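Local coordinates for peptidoglycan-recognition protein LC (Drosophila melanogaster, PDB 2F2L), which acts as a membrane-anchored peptidoglycan receptor that activates the fly's imd/Relish immune pathway, its extracellular domain having the amidase-like fold of peptidoglycan-recognition proteins, at residues N66-G71 against S99-G104. Sequence-based numbering, arbitrary orientation.
Sequences NFLIGG and SFAYIG
Asn66 and Ser99 join the starts of two parallel neighbours in the mixed central sheet of the PGRP domain, strands 67-69 and 98-102, through a pair of reciprocal side-chain-to-backbone hydrogen bonds. Asn66 OD1 accepts from Ser99 N, which arrives some 23° off the plane of the amide. In return Ser99 OG takes the N-H of Asn66 at 3.1 Å. Asparagine suits this buried place because its amide also donates: ND2 binds the backbone oxygens of Gly80 and Lys83. The serine hydroxyl, one bond from CB and set between its own N and carbonyl carbon (chi1 56°), is held close to its own strand, where OG can accept that N-H.

Regular parallel pairing follows. Phe67 N donates to Ser99 O and Phe67 O accepts from Ala101 N; Ile69 repeats the pattern, its N 2.8 Å from Ala101 O. The bond from Ile103 N to Ile69 O is almost straight (179° at the hydrogen). Gln115 NE2 is a second donor to Ile69 O.

Phe67, Phe100, Ile69 and Tyr102 share one face, where helix 113-128 packs on Ile69 and Phe100. Ile69 lays CG1 over one face of the Tyr102 ring near its rim, while Tyr102 OH reaches Thr119 of that helix, so tyrosine gives both an apolar surface and a polar end. Phe67 CD2 lies 4.1 Å from Phe100 CE1. On the other face, small Ala101 sets CB 4.1 Å from Leu68 CG, and helix 40-57 meets Leu68. Beyond the strands, Ile103 also packs on Val47 of that helix; Gly70 has no side chain, and Ile103 CD1 lies directly against its backbone, 3.7 Å from Gly70 CA.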
loop_
_atom_site.group_PDB
_atom_site.type_symbol
_atom_site.label_atom_id
_atom_site.label_comp_id
_atom_site.label_asym_id
_atom_site.label_seq_id
_atom_site.Cartn_x
_atom_site.Cartn_y
_atom_site.Cartn_z
ATOM N N ASN A 66 4.461 14.710 -0.879
ATOM C CA ASN A 66 3.097 15.218 -0.934
ATOM C C ASN A 66 2.279 14.586 -2.063
ATOM O O ASN A 66 1.146 14.170 -1.847
ATOM C CB ASN A 66 3.104 16.736 -1.013
ATOM C CG ASN A 66 3.711 17.358 0.225
ATOM O OD1 ASN A 66 4.878 17.732 0.209
ATOM N ND2 ASN A 66 2.930 17.445 1.317
ATOM N N PHE A 67 2.878 14.500 -3.242
ATOM C CA PHE A 67 2.240 13.886 -4.419
ATOM C C PHE A 67 3.303 13.162 -5.180
ATOM O O PHE A 67 4.459 13.546 -5.104
ATOM C CB PHE A 67 1.595 14.952 -5.318
ATOM C CG PHE A 67 0.458 15.664 -4.661
ATOM C CD1 PHE A 67 -0.798 15.097 -4.632
ATOM C CD2 PHE A 67 0.659 16.874 -4.018
ATOM C CE1 PHE A 67 -1.852 15.741 -3.998
ATOM C CE2 PHE A 67 -0.384 17.519 -3.379
ATOM C CZ PHE A 67 -1.633 16.956 -3.371
ATOM N N LEU A 68 2.907 12.105 -5.885
ATOM C CA LEU A 68 3.783 11.368 -6.777
ATOM C C LEU A 68 3.158 11.347 -8.182
ATOM O O LEU A 68 1.956 11.162 -8.322
ATOM C CB LEU A 68 4.009 9.937 -6.279
ATOM C CG LEU A 68 4.647 9.823 -4.873
ATOM C CD1 LEU A 68 3.576 9.642 -3.814
ATOM C CD2 LEU A 68 5.639 8.665 -4.806
ATOM N N ILE A 69 3.979 11.526 -9.210
ATOM C CA ILE A 69 3.494 11.601 -10.590
ATOM C C ILE A 69 4.017 10.423 -11.388
ATOM O O ILE A 69 5.223 10.244 -11.550
ATOM C CB ILE A 69 3.930 12.903 -11.269
ATOM C CG1 ILE A 69 3.793 14.094 -10.293
ATOM C CG2 ILE A 69 3.172 13.094 -12.604
ATOM C CD1 ILE A 69 2.731 15.073 -10.597
ATOM N N GLY A 70 3.096 9.616 -11.884
ATOM C CA GLY A 70 3.444 8.402 -12.613
ATOM C C GLY A 70 3.523 8.617 -14.118
ATOM O O GLY A 70 2.912 9.543 -14.659
ATOM N N GLY A 71 4.255 7.740 -14.797
ATOM C CA GLY A 71 4.390 7.802 -16.258
ATOM C C GLY A 71 3.063 7.766 -16.995
ATOM O O GLY A 71 2.973 8.247 -18.124
ATOM N N SER A 99 6.385 18.665 -2.073
ATOM C CA SER A 99 7.207 17.814 -2.921
ATOM C C SER A 99 6.374 17.050 -3.952
ATOM O O SER A 99 5.308 16.509 -3.631
ATOM C CB SER A 99 8.018 16.825 -2.090
ATOM O OG SER A 99 7.205 16.023 -1.248
ATOM N N PHE A 100 6.858 17.060 -5.197
ATOM C CA PHE A 100 6.318 16.244 -6.281
ATOM C C PHE A 100 7.410 15.246 -6.614
ATOM O O PHE A 100 8.472 15.635 -7.089
ATOM C CB PHE A 100 6.021 17.039 -7.568
ATOM C CG PHE A 100 4.935 18.081 -7.452
ATOM C CD1 PHE A 100 4.174 18.247 -6.308
ATOM C CD2 PHE A 100 4.675 18.907 -8.540
ATOM C CE1 PHE A 100 3.173 19.213 -6.253
ATOM C CE2 PHE A 100 3.691 19.874 -8.478
ATOM C CZ PHE A 100 2.943 20.029 -7.343
ATOM N N ALA A 101 7.151 13.966 -6.368
ATOM C CA ALA A 101 8.104 12.916 -6.713
ATOM C C ALA A 101 7.700 12.301 -8.056
ATOM O O ALA A 101 6.526 12.006 -8.288
ATOM C CB ALA A 101 8.134 11.860 -5.653
ATOM N N TYR A 102 8.682 12.102 -8.926
ATOM C CA TYR A 102 8.442 11.554 -10.253
ATOM C C TYR A 102 8.810 10.080 -10.195
ATOM O O TYR A 102 9.916 9.727 -9.820
ATOM C CB TYR A 102 9.218 12.384 -11.312
ATOM C CG TYR A 102 8.552 13.739 -11.444
ATOM C CD1 TYR A 102 7.602 13.966 -12.426
ATOM C CD2 TYR A 102 8.762 14.737 -10.491
ATOM C CE1 TYR A 102 6.937 15.184 -12.521
ATOM C CE2 TYR A 102 8.093 15.953 -10.561
ATOM C CZ TYR A 102 7.182 16.174 -11.580
ATOM O OH TYR A 102 6.501 17.376 -11.643
ATOM N N ILE A 103 7.849 9.217 -10.516
ATOM C CA ILE A 103 8.062 7.775 -10.385
ATOM C C ILE A 103 8.975 7.276 -11.499
ATOM O O ILE A 103 8.600 7.270 -12.665
ATOM C CB ILE A 103 6.760 6.984 -10.381
ATOM C CG1 ILE A 103 5.862 7.478 -9.245
ATOM C CG2 ILE A 103 7.050 5.475 -10.245
ATOM C CD1 ILE A 103 4.452 6.989 -9.323
ATOM N N GLY A 104 10.175 6.859 -11.114
ATOM C CA GLY A 104 11.187 6.434 -12.067
ATOM C C GLY A 104 12.567 6.915 -11.665
ATOM O O GLY A 104 12.772 7.410 -10.566
HETATM O O HOH W 1 6.675 6.593 -14.320
#